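Local coordinates for protein imelysin (Bacteroides ovatus ATCC 8483, PDB 3OYV) that is an imelysin-like outer membrane protein that probably takes part in bacterial iron uptake, at residues D96-Y101 / E190-M195; N87-A92 / D123-N128; S70-V75 / S211-N216; T151-A156 / N218-D223; A32-T37 / A334-Q339. One frame throughout, in Å; residues are numbered along the deposited sequence. Where two conformers were deposited one is given.

Overall arrangement
All five contacts tie together distant parts of a largely helical chain. Contact 2 is the deepest, with all its touching residues buried; the other four are partly buried. Contacts 1 and 3 join the same two helices, 71-102 and 189-214, at places whose centres are about 33 Å apart, and contact 2 takes a turn of helix 71-102 next to contact 1. Contacts 3 and 4 touch and share polar bonds around the loop before helix 223-261, while contact 5 lies far from both. Aromatic packing marks contact 1 and aliphatic packing contacts 3 and 4; contact 5 sets leucine methyls against polar atoms, and contact 2 mixes an apolar touch with one on an amide.

Contact 1: D96-Y101 / E190-M195; sequences DPYNLY and ETVAAM
Tyr98 faces Thr191 where the helical segments 96-101 and 190-195 run in broadly opposing directions, their axes inclined at 137° and 11.3 Å apart at closest approach. That separation is wide for small side chains, and a long aromatic one suits it. With CG anti to the backbone N (chi1 179°), the Tyr98 ring stands out from its own helix and meets three residues of the other. Met195, a selenomethionine described here in one of two deposited conformers, covers one face. Its CE sits 3.5 Å from the centroid of the Tyr98 ring and just 9° off the ring normal, a CH-pi contact. Met195 runs across the tyrosine, and the bend at its last torsion turns the methyl in over the ring. Met195 SE lies obliquely, 4.3 Å from the same centroid, which adds a Met-aromatic contact. Thr191 brings CG2 to 3.7 Å from Tyr98 CD1, while its OG1 bonds back to the residues just before its helix, Ile186 among them. Further along, Val192 CG2, again in one of two conformers, lies 3.7 Å from Tyr98 OH. Ile94, one turn earlier on helix 71-102, also packs on Thr191 and Met195. Between these segments cohesion thus comes from dispersion and from polarised methyl hydrogens over a pi face, forces that depend little on exact direction and would probably tolerate small shifts of one helix against the other.

Contact 2: N87-A92 / D123-N128; sequences NEVGTA and DDYTNN
Val89 spreads its two methyls over one turn of the helical segment 123-128, CG1 resting against Tyr125 and CG2 against Asn128. Val89 CG1 is 3.8 Å from Tyr125 CB, and Val89 CG2 comes to 3.5 Å from Asn128 OD1 and 3.8 Å from Asn128 CB. Because CG1 lies anti to the backbone N (chi1 172°), the fork of the valine opens across the other helix, one branch to each neighbour. A short beta-branched residue fits here, since the CA atoms of Val89 and Tyr125 are only 6.3 Å apart. The amide of Asn128 is buried but well supplied: OD1 bonds to Lys93 NZ and ND2 to the carbonyl oxygen of Glu283, which fixes its rotation while Val89 CG2 lies against its OD1 and CB. Segment 87-92 itself includes a wider pi-type turn. An unidentified molecule, probably from the crystallisation liquor, lies about 4 Å from the Asn128 side chain (nearest atoms) and may mark a pocket. Ile175 of helix 158-177 packs on both Val89 and Tyr125, and this meeting of three helices round a buried valine is characteristic of the interior of an all-helical bundle.

Contact 3: S70-V75 / S211-N216; sequences SALSCV and SYIANN
Leu72 and Val75 both lean on Ile213, which offers a different branch to each. Leu72 CD1 meets Ile213 CG2 at 3.8 Å, the two side chains lying alongside and pointing opposite ways, and the same Leu72 CD1 looks on Ala214 CA at 4.3 Å. Val75 CG1 touches Ile213 CD1 at 3.9 Å, here with one side chain laid crosswise on the other. Leu72 reaches across because its CG is anti to the backbone N (chi1 175°), which carries the branched end toward the other helix although its CB does not point there. Small Ala214 lets the leucine come close to the backbone. The contact sets the N-terminal end of helix 71-102 against the C-terminal end of helix 189-214, two members of a helical bundle. Ser70 is the N-cap of the first: its OG accepts from Ser73 N at 2.9 Å, with an N-H...O angle of 161°. A second bond at that helix start runs from Ala71 N to Asp223 OD1. On the other side Asn216, just past the end of helix 189-214, accepts from Asn221 ND2 through OD1. Leu149 of helix 149-156 packs on both Val75 and Ile213, and Val230 of helix 223-261 lies against Val75.

Contact 4: T151-A156 / N218-D223; sequences TVIAGA and NNINTD
Val152 O, on the turn that packs against Ile220, receives two backbone donors at the end of its helix: Ala156 N at 3.2 Å and, weakly, Gly155 N at 3.3 Å. This turn sets Val152 and Ala156 on the same side of the helix, both facing the loop 218-223. From that loop Ile220 alone makes the contact, with each of its branches in use. Ile220 CB is 3.8 Å from Val152 CG1, the valine and isoleucine passing side by side in opposed directions. Ile220 CG2 touches both Val152 CG1 and Ala156 CB, 4.1 Å from Ala156 CB. Ile220 CD1 meets Ile153 CD1 at 3.5 Å, where the two isoleucines run nearly perpendicular. CG1 of Ile220 stands between its own backbone N and carbonyl carbon (chi1 59°), a crowded position that sends the ethyl arm toward Ile153. A serine in place of Ile220 would probably open a gap beside Val152 and Ile153 and let the loop shift. The loop is held at both ends: Asn218 ND2 bonds to Tyr212 O, and Thr222, an N-cap, takes Val225 N through OG1. Ile220 is thus the one apolar residue of the loop 218-223, packed on helix 149-156, with Tyr212 of helix 189-214 against it and Val225 at the start of helix 223-261 touching both it and Val152.

Contact 5: A32-T37 / A334-Q339; sequences AALLKT and AVESAQ
Leu34 presents its methyls to oxygen and nitrogen atoms: its nearest partners across the contact are all polar, because the segment 334-339 bends its main chain over it through an inverse gamma turn centred on Glu336. CD1 of Leu34 lies 3.6 Å from Val335 O and 3.9 Å from Ser337 N, and the same methyl is 3.9 Å from Ser337 OG. The other methyl, Leu34 CD2, comes to 3.8 Å from Glu336 OE1. These are van der Waals touches, so the leucine serves as a shaped surface over which a loop without regular structure can lie. Leu34 CG is beside its backbone N (chi1 -69°), from where the branched end straddles the turn. Glu336 starts away from the helix, its CG anti to the backbone N (chi1 -165°), and then the bend at chi2 swings the carboxylate back over CD2 so that the two side chains cross obliquely. The carboxylate has its polar partner elsewhere: OE2 makes a salt bridge to Arg342 NH1, and that arginine nitrogen also bonds to Ser337 O. Asn30, a turn earlier on the helix, takes Val335 N through OD1. With an alanine in place of Leu34, the Val335-Ser337 turn would probably lose its apolar support and a gap would open beneath it. The loop leads into helix 343-351, which carries a GxHxxE sequence like the signature of imelysin-like proteins. Its packing on helix 21-47 here joins the N-terminal and C-terminal parts of the chain in this imelysin-like all-helical fold.

Contact 1: D96-Y101 / E190-M195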
# COMPACT_ATOMS: atom_id res chain seq x y z
N ASP A 96 -8.16 13.36 -6.79
CA ASP A 96 -8.30 13.25 -8.25
C ASP A 96 -9.72 12.87 -8.65
O ASP A 96 -10.33 13.55 -9.49
CB ASP A 96 -7.24 12.34 -8.86
CG ASP A 96 -5.87 12.95 -8.86
OD1 ASP A 96 -5.75 14.18 -8.69
OD2 ASP A 96 -4.89 12.18 -9.06
N PRO A 97 -10.28 11.79 -8.08
CA PRO A 97 -11.69 11.53 -8.41
C PRO A 97 -12.62 12.69 -8.05
O PRO A 97 -13.55 13.01 -8.81
CB PRO A 97 -11.99 10.23 -7.63
CG PRO A 97 -10.67 9.61 -7.45
CD PRO A 97 -9.68 10.70 -7.29
N TYR A 98 -12.41 13.31 -6.90
CA TYR A 98 -13.26 14.43 -6.50
C TYR A 98 -13.21 15.58 -7.51
O TYR A 98 -14.25 16.06 -7.95
CB TYR A 98 -12.83 14.92 -5.08
CG TYR A 98 -13.66 16.10 -4.64
CD1 TYR A 98 -14.93 15.90 -4.07
CD2 TYR A 98 -13.21 17.43 -4.81
CE1 TYR A 98 -15.74 16.98 -3.72
CE2 TYR A 98 -14.02 18.50 -4.45
CZ TYR A 98 -15.27 18.28 -3.90
OH TYR A 98 -16.07 19.33 -3.53
N ASN A 99 -12.01 15.98 -7.92
CA ASN A 99 -11.92 17.12 -8.84
C ASN A 99 -12.48 16.76 -10.23
O ASN A 99 -13.17 17.58 -10.85
CB ASN A 99 -10.50 17.62 -8.94
CG ASN A 99 -10.06 18.30 -7.68
OD1 ASN A 99 -10.87 18.91 -6.98
ND2 ASN A 99 -8.79 18.18 -7.36
N LEU A 100 -12.21 15.55 -10.71
CA LEU A 100 -12.87 15.10 -11.95
C LEU A 100 -14.40 15.20 -11.84
O LEU A 100 -15.08 15.71 -12.75
CB LEU A 100 -12.49 13.65 -12.27
CG LEU A 100 -11.11 13.38 -12.82
CD1 LEU A 100 -10.72 11.89 -12.75
CD2 LEU A 100 -10.97 13.94 -14.26
N TYR A 101 -14.96 14.74 -10.74
CA TYR A 101 -16.39 14.67 -10.56
C TYR A 101 -16.95 16.09 -10.57
O TYR A 101 -17.95 16.38 -11.26
CB TYR A 101 -16.74 13.95 -9.26
CG TYR A 101 -18.17 13.56 -9.19
CD1 TYR A 101 -19.20 14.51 -8.97
CD2 TYR A 101 -18.56 12.23 -9.40
CE1 TYR A 101 -20.51 14.12 -8.94
CE2 TYR A 101 -19.87 11.86 -9.39
CZ TYR A 101 -20.84 12.78 -9.16
OH TYR A 101 -22.18 12.40 -9.13
N GLU A 190 -18.46 14.62 3.18
CA GLU A 190 -17.46 13.78 3.87
C GLU A 190 -16.17 13.59 3.06
O GLU A 190 -15.06 13.62 3.61
CB GLU A 190 -18.09 12.47 4.29
CG GLU A 190 -19.23 12.61 5.29
CD GLU A 190 -20.63 12.72 4.66
OE1 GLU A 190 -20.74 13.04 3.47
OE2 GLU A 190 -21.61 12.48 5.38
N THR A 191 -16.28 13.49 1.74
CA THR A 191 -15.09 13.48 0.88
C THR A 191 -14.21 14.72 1.07
O THR A 191 -12.98 14.62 1.24
CB THR A 191 -15.49 13.34 -0.59
OG1 THR A 191 -16.20 12.12 -0.74
CG2 THR A 191 -14.24 13.35 -1.49
N VAL A 192 -15.05 15.77 1.29
CA VAL A 192 -14.59 17.07 1.64
C VAL A 192 -13.99 17.04 3.02
O VAL A 192 -12.85 17.42 3.16
CB VAL A 192 -15.61 18.19 1.45
CG1 VAL A 192 -14.96 19.51 1.86
CG2 VAL A 192 -16.05 18.22 0.00
N ALA A 193 -14.70 16.55 4.03
CA ALA A 193 -14.13 16.46 5.36
C ALA A 193 -12.89 15.55 5.39
O ALA A 193 -11.93 15.84 6.11
CB ALA A 193 -15.17 16.01 6.35
N ALA A 194 -12.88 14.45 4.63
CA ALA A 194 -11.72 13.56 4.60
C ALA A 194 -10.52 14.23 3.95
O ALA A 194 -9.41 14.14 4.46
CB ALA A 194 -12.04 12.24 3.90
N MSE A 195 -10.74 14.96 2.86
CA MSE A 195 -9.66 15.72 2.22
C MSE A 195 -9.09 16.77 3.16
O MSE A 195 -7.87 16.93 3.29
CB MSE A 195 -10.17 16.37 0.93
CG MSE A 195 -10.45 15.35 -0.20
SE MSE A 195 -11.03 16.15 -1.89
CE MSE A 195 -12.67 16.86 -1.26

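Contact 2: N87-A92 / D123-N128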
# COMPACT_ATOMS: atom_id res chain seq x y z
N ASN A 87 -0.21 13.33 1.73
CA ASN A 87 -0.43 14.12 0.50
C ASN A 87 -1.07 13.27 -0.58
O ASN A 87 -2.05 13.69 -1.22
CB ASN A 87 0.87 14.69 -0.03
CG ASN A 87 0.74 15.20 -1.47
OD1 ASN A 87 0.51 16.38 -1.69
ND2 ASN A 87 0.84 14.30 -2.43
N GLU A 88 -0.52 12.09 -0.80
CA GLU A 88 -1.04 11.22 -1.87
C GLU A 88 -2.48 10.79 -1.62
O GLU A 88 -3.30 10.81 -2.55
CB GLU A 88 -0.13 10.00 -2.05
CG GLU A 88 -0.66 8.98 -3.08
CD GLU A 88 -0.57 9.45 -4.50
OE1 GLU A 88 0.11 10.47 -4.77
OE2 GLU A 88 -1.19 8.78 -5.36
N VAL A 89 -2.80 10.42 -0.40
CA VAL A 89 -4.15 10.01 -0.08
C VAL A 89 -5.11 11.17 -0.31
O VAL A 89 -6.14 11.01 -0.96
CB VAL A 89 -4.26 9.51 1.35
CG1 VAL A 89 -5.69 9.27 1.72
CG2 VAL A 89 -3.44 8.18 1.49
N GLY A 90 -4.78 12.34 0.25
CA GLY A 90 -5.73 13.46 0.18
C GLY A 90 -5.90 14.04 -1.20
O GLY A 90 -7.03 14.29 -1.68
N THR A 91 -4.78 14.31 -1.83
CA THR A 91 -4.81 15.08 -3.05
C THR A 91 -4.93 14.21 -4.30
O THR A 91 -5.46 14.66 -5.29
CB THR A 91 -3.57 15.98 -3.24
OG1 THR A 91 -2.47 15.15 -3.44
CG2 THR A 91 -3.24 16.87 -2.08
N ALA A 92 -4.47 12.95 -4.25
CA ALA A 92 -4.53 12.07 -5.41
C ALA A 92 -5.58 10.98 -5.27
O ALA A 92 -6.53 10.90 -6.07
CB ALA A 92 -3.17 11.47 -5.74
N ASP A 123 -11.14 1.71 3.29
CA ASP A 123 -10.30 0.94 4.18
C ASP A 123 -8.83 0.99 3.77
O ASP A 123 -7.95 1.08 4.61
CB ASP A 123 -10.82 -0.50 4.29
CG ASP A 123 -12.11 -0.63 5.09
OD1 ASP A 123 -12.44 0.31 5.84
OD2 ASP A 123 -12.75 -1.70 4.96
N ASP A 124 -8.58 0.96 2.46
CA ASP A 124 -7.25 1.11 1.90
C ASP A 124 -6.63 2.42 2.40
O ASP A 124 -5.55 2.44 3.00
CB ASP A 124 -7.43 1.07 0.38
CG ASP A 124 -6.18 1.36 -0.43
OD1 ASP A 124 -5.09 1.64 0.09
OD2 ASP A 124 -6.30 1.29 -1.69
N TYR A 125 -7.33 3.52 2.15
CA TYR A 125 -6.74 4.83 2.43
C TYR A 125 -6.59 5.04 3.93
O TYR A 125 -5.63 5.69 4.38
CB TYR A 125 -7.54 5.98 1.80
CG TYR A 125 -7.91 5.83 0.32
CD1 TYR A 125 -7.27 4.92 -0.53
CD2 TYR A 125 -8.94 6.60 -0.20
CE1 TYR A 125 -7.68 4.76 -1.85
CE2 TYR A 125 -9.35 6.46 -1.50
CZ TYR A 125 -8.72 5.54 -2.33
OH TYR A 125 -9.21 5.41 -3.63
N THR A 126 -7.53 4.50 4.70
CA THR A 126 -7.45 4.55 6.16
C THR A 126 -6.21 3.78 6.64
O THR A 126 -5.46 4.27 7.51
CB THR A 126 -8.72 3.99 6.81
OG1 THR A 126 -9.84 4.72 6.35
CG2 THR A 126 -8.68 4.09 8.33
N ASN A 127 -5.97 2.59 6.07
CA ASN A 127 -4.75 1.84 6.39
C ASN A 127 -3.49 2.61 6.06
O ASN A 127 -2.51 2.54 6.79
CB ASN A 127 -4.74 0.48 5.68
CG ASN A 127 -5.63 -0.54 6.36
OD1 ASN A 127 -6.00 -0.40 7.53
ND2 ASN A 127 -6.00 -1.58 5.61
N ASN A 128 -3.53 3.38 4.98
CA ASN A 128 -2.40 4.23 4.65
C ASN A 128 -2.13 5.25 5.78
O ASN A 128 -0.98 5.55 6.12
CB ASN A 128 -2.60 5.02 3.35
CG ASN A 128 -2.77 4.16 2.07
OD1 ASN A 128 -3.32 4.68 1.11
ND2 ASN A 128 -2.32 2.90 2.06

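Contact 3: S70-V75 / S211-N216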
# COMPACT_ATOMS: atom_id res chain seq x y z
N SER A 70 23.32 10.09 9.59
CA SER A 70 22.97 10.43 10.96
C SER A 70 21.59 9.89 11.25
O SER A 70 20.81 9.64 10.33
CB SER A 70 22.98 11.96 11.16
OG SER A 70 21.93 12.57 10.44
N ALA A 71 21.27 9.77 12.53
CA ALA A 71 19.91 9.41 12.89
C ALA A 71 18.92 10.50 12.47
O ALA A 71 17.80 10.21 12.08
CB ALA A 71 19.79 9.10 14.40
N LEU A 72 19.34 11.77 12.55
CA LEU A 72 18.50 12.87 12.08
C LEU A 72 18.12 12.67 10.62
O LEU A 72 16.96 12.85 10.27
CB LEU A 72 19.18 14.23 12.28
CG LEU A 72 18.43 15.43 11.72
CD1 LEU A 72 17.06 15.53 12.33
CD2 LEU A 72 19.22 16.72 11.90
N SER A 73 19.08 12.32 9.77
CA SER A 73 18.79 12.08 8.35
C SER A 73 17.74 10.98 8.17
O SER A 73 16.79 11.10 7.37
CB SER A 73 20.08 11.69 7.63
OG SER A 73 19.85 11.53 6.24
N CYS A 74 17.90 9.90 8.93
CA CYS A 74 16.92 8.82 8.90
C CYS A 74 15.54 9.34 9.29
O CYS A 74 14.53 9.05 8.64
CB CYS A 74 17.27 7.71 9.88
SG CYS A 74 18.77 6.83 9.48
N VAL A 75 15.47 10.13 10.37
CA VAL A 75 14.18 10.58 10.89
C VAL A 75 13.50 11.60 9.96
O VAL A 75 12.29 11.58 9.80
CB VAL A 75 14.33 11.10 12.34
CG1 VAL A 75 13.11 11.89 12.82
CG2 VAL A 75 14.63 9.91 13.26
N SER A 211 10.43 20.38 11.33
CA SER A 211 11.13 21.61 11.74
C SER A 211 11.56 21.54 13.20
O SER A 211 12.67 21.95 13.58
CB SER A 211 10.24 22.86 11.54
OG SER A 211 9.96 23.12 10.17
N TYR A 212 10.65 21.06 14.03
CA TYR A 212 10.92 20.98 15.46
C TYR A 212 12.09 20.03 15.75
O TYR A 212 12.99 20.34 16.52
CB TYR A 212 9.68 20.57 16.23
CG TYR A 212 9.88 20.71 17.72
CD1 TYR A 212 9.60 21.93 18.36
CD2 TYR A 212 10.37 19.67 18.48
CE1 TYR A 212 9.81 22.08 19.74
CE2 TYR A 212 10.57 19.81 19.86
CZ TYR A 212 10.28 21.02 20.48
OH TYR A 212 10.50 21.17 21.84
N ILE A 213 12.10 18.87 15.09
CA ILE A 213 13.21 17.91 15.24
C ILE A 213 14.53 18.48 14.71
O ILE A 213 15.58 18.36 15.35
CB ILE A 213 12.87 16.56 14.54
CG1 ILE A 213 11.63 15.94 15.19
CG2 ILE A 213 14.06 15.60 14.62
CD1 ILE A 213 10.98 14.77 14.36
N ALA A 214 14.47 19.11 13.53
CA ALA A 214 15.66 19.61 12.85
C ALA A 214 16.34 20.78 13.59
O ALA A 214 17.54 20.96 13.44
CB ALA A 214 15.32 20.04 11.40
N ASN A 215 15.58 21.51 14.40
CA ASN A 215 16.12 22.65 15.17
C ASN A 215 17.04 22.14 16.29
O ASN A 215 16.54 21.59 17.28
CB ASN A 215 14.97 23.48 15.73
CG ASN A 215 15.45 24.74 16.46
OD1 ASN A 215 16.65 24.96 16.65
ND2 ASN A 215 14.50 25.56 16.89
N ASN A 216 18.35 22.35 16.14
CA ASN A 216 19.37 21.90 17.13
C ASN A 216 19.03 22.35 18.53
O ASN A 216 19.25 21.62 19.50
CB ASN A 216 20.77 22.42 16.77
CG ASN A 216 21.36 21.74 15.56
OD1 ASN A 216 20.84 20.73 15.09
ND2 ASN A 216 22.45 22.32 15.02

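Contact 4: T151-A156 / N218-D223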
# COMPACT_ATOMS: atom_id res chain seq x y z
N THR A 151 7.02 9.54 21.76
CA THR A 151 7.53 9.70 23.12
C THR A 151 8.56 10.81 23.22
O THR A 151 8.53 11.59 24.18
CB THR A 151 8.07 8.35 23.63
OG1 THR A 151 6.97 7.44 23.71
CG2 THR A 151 8.75 8.46 25.01
N VAL A 152 9.43 10.92 22.22
CA VAL A 152 10.43 11.98 22.19
C VAL A 152 9.77 13.36 22.13
O VAL A 152 10.14 14.28 22.88
CB VAL A 152 11.43 11.81 21.04
CG1 VAL A 152 12.33 13.02 20.87
CG2 VAL A 152 12.29 10.54 21.22
N ILE A 153 8.81 13.53 21.22
CA ILE A 153 8.12 14.81 21.08
C ILE A 153 7.30 15.11 22.35
O ILE A 153 7.30 16.26 22.81
CB ILE A 153 7.26 14.90 19.80
CG1 ILE A 153 8.09 14.66 18.53
CG2 ILE A 153 6.56 16.29 19.70
CD1 ILE A 153 9.26 15.65 18.26
N ALA A 154 6.64 14.10 22.92
CA ALA A 154 5.84 14.29 24.14
C ALA A 154 6.73 14.85 25.26
O ALA A 154 6.27 15.69 26.04
CB ALA A 154 5.18 12.99 24.57
N GLY A 155 7.97 14.38 25.35
CA GLY A 155 8.87 14.85 26.40
C GLY A 155 9.35 16.27 26.16
O GLY A 155 9.63 16.98 27.11
N ALA A 156 9.46 16.69 24.90
CA ALA A 156 10.00 18.00 24.54
C ALA A 156 8.94 19.07 24.36
O ALA A 156 9.21 20.25 24.63
CB ALA A 156 10.87 17.92 23.27
N ASN A 218 16.37 22.44 20.09
CA ASN A 218 15.42 21.63 20.82
C ASN A 218 16.02 20.34 21.42
O ASN A 218 15.35 19.65 22.16
CB ASN A 218 14.22 21.28 19.94
CG ASN A 218 13.40 22.49 19.59
OD1 ASN A 218 13.23 23.39 20.42
ND2 ASN A 218 12.88 22.54 18.37
N ASN A 219 17.27 20.07 21.09
CA ASN A 219 18.04 19.02 21.76
C ASN A 219 17.49 17.60 21.60
O ASN A 219 17.76 16.73 22.42
CB ASN A 219 18.26 19.39 23.25
CG ASN A 219 19.09 20.65 23.41
OD1 ASN A 219 20.08 20.85 22.70
ND2 ASN A 219 18.68 21.52 24.31
N ILE A 220 16.78 17.35 20.50
CA ILE A 220 16.24 16.02 20.21
C ILE A 220 16.67 15.47 18.86
O ILE A 220 16.02 14.57 18.35
CB ILE A 220 14.71 15.96 20.34
CG1 ILE A 220 14.00 16.94 19.40
CG2 ILE A 220 14.31 16.21 21.79
CD1 ILE A 220 12.54 16.61 19.21
N ASN A 221 17.77 15.97 18.31
CA ASN A 221 18.20 15.46 17.02
C ASN A 221 19.58 14.81 16.98
O ASN A 221 20.10 14.53 15.91
CB ASN A 221 18.04 16.51 15.93
CG ASN A 221 18.96 17.69 16.10
OD1 ASN A 221 19.96 17.66 16.86
ND2 ASN A 221 18.64 18.76 15.37
N THR A 222 20.14 14.56 18.16
CA THR A 222 21.38 13.82 18.28
C THR A 222 21.17 12.35 17.98
O THR A 222 20.07 11.84 18.14
CB THR A 222 21.97 13.97 19.69
OG1 THR A 222 21.04 13.44 20.65
CG2 THR A 222 22.31 15.47 20.02
N ASP A 223 22.24 11.66 17.63
CA ASP A 223 22.17 10.19 17.56
C ASP A 223 21.79 9.58 18.92
O ASP A 223 21.06 8.58 18.99
CB ASP A 223 23.48 9.58 17.07
CG ASP A 223 23.72 9.77 15.57
OD1 ASP A 223 22.90 10.38 14.86
OD2 ASP A 223 24.77 9.25 15.10

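Contact 5: A32-T37 / A334-Q339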
# COMPACT_ATOMS: atom_id res chain seq x y z
N ALA A 32 -0.25 -13.36 -9.45
CA ALA A 32 -0.02 -13.74 -8.05
C ALA A 32 1.43 -14.19 -7.86
O ALA A 32 2.03 -13.92 -6.81
CB ALA A 32 -0.96 -14.85 -7.61
N ALA A 33 2.02 -14.89 -8.86
CA ALA A 33 3.42 -15.31 -8.81
C ALA A 33 4.34 -14.10 -8.75
O ALA A 33 5.31 -14.07 -7.99
CB ALA A 33 3.74 -16.19 -10.00
N LEU A 34 4.03 -13.10 -9.56
CA LEU A 34 4.84 -11.88 -9.58
C LEU A 34 4.79 -11.17 -8.22
O LEU A 34 5.78 -10.66 -7.72
CB LEU A 34 4.39 -10.93 -10.69
CG LEU A 34 4.66 -11.40 -12.12
CD1 LEU A 34 3.92 -10.51 -13.10
CD2 LEU A 34 6.16 -11.43 -12.43
N LEU A 35 3.60 -11.13 -7.64
CA LEU A 35 3.38 -10.50 -6.32
C LEU A 35 4.15 -11.23 -5.22
O LEU A 35 4.68 -10.61 -4.30
CB LEU A 35 1.88 -10.42 -5.98
CG LEU A 35 1.06 -9.21 -6.44
CD1 LEU A 35 -0.44 -9.46 -6.30
CD2 LEU A 35 1.55 -7.95 -5.70
N LYS A 36 4.14 -12.56 -5.29
CA LYS A 36 4.86 -13.41 -4.35
C LYS A 36 6.36 -13.16 -4.44
O LYS A 36 7.04 -12.96 -3.43
CB LYS A 36 4.49 -14.87 -4.66
CG LYS A 36 5.24 -15.94 -3.94
CD LYS A 36 4.72 -17.33 -4.33
CE LYS A 36 5.65 -18.42 -3.82
NZ LYS A 36 5.69 -18.46 -2.32
N THR A 37 6.88 -13.16 -5.66
CA THR A 37 8.29 -12.91 -5.89
C THR A 37 8.68 -11.53 -5.37
O THR A 37 9.67 -11.40 -4.67
CB THR A 37 8.61 -13.07 -7.38
OG1 THR A 37 8.42 -14.45 -7.74
CG2 THR A 37 10.05 -12.64 -7.68
N ALA A 334 5.28 -16.84 -15.43
CA ALA A 334 5.53 -17.12 -16.85
C ALA A 334 6.05 -15.90 -17.60
O ALA A 334 6.87 -16.03 -18.50
CB ALA A 334 4.24 -17.62 -17.52
N VAL A 335 5.54 -14.72 -17.24
CA VAL A 335 5.82 -13.49 -17.96
C VAL A 335 6.01 -12.34 -16.96
O VAL A 335 5.16 -12.10 -16.09
CB VAL A 335 4.67 -13.11 -18.91
CG1 VAL A 335 4.94 -11.75 -19.58
CG2 VAL A 335 4.44 -14.20 -19.99
N GLU A 336 7.11 -11.60 -17.14
CA GLU A 336 7.40 -10.40 -16.38
C GLU A 336 6.53 -9.27 -16.94
O GLU A 336 7.03 -8.43 -17.72
CB GLU A 336 8.90 -10.09 -16.44
CG GLU A 336 9.38 -9.11 -15.43
CD GLU A 336 9.32 -9.65 -14.00
OE1 GLU A 336 9.67 -10.85 -13.77
OE2 GLU A 336 8.95 -8.84 -13.10
N SER A 337 5.26 -9.23 -16.54
CA SER A 337 4.29 -8.39 -17.13
C SER A 337 4.57 -6.89 -16.91
O SER A 337 5.25 -6.50 -15.96
CB SER A 337 2.94 -8.73 -16.54
OG SER A 337 2.55 -10.10 -16.77
N ALA A 338 3.97 -6.09 -17.77
CA ALA A 338 4.00 -4.63 -17.64
C ALA A 338 3.35 -4.20 -16.33
O ALA A 338 2.42 -4.84 -15.82
CB ALA A 338 3.28 -4.00 -18.82
N GLN A 339 3.84 -3.08 -15.81
CA GLN A 339 3.34 -2.52 -14.54
C GLN A 339 1.83 -2.36 -14.52
O GLN A 339 1.18 -2.72 -13.52
CB GLN A 339 4.06 -1.18 -14.29
CG GLN A 339 5.52 -1.36 -13.92
CD GLN A 339 6.30 -0.09 -13.83
OE1 GLN A 339 5.81 0.98 -14.17
NE2 GLN A 339 7.54 -0.20 -13.34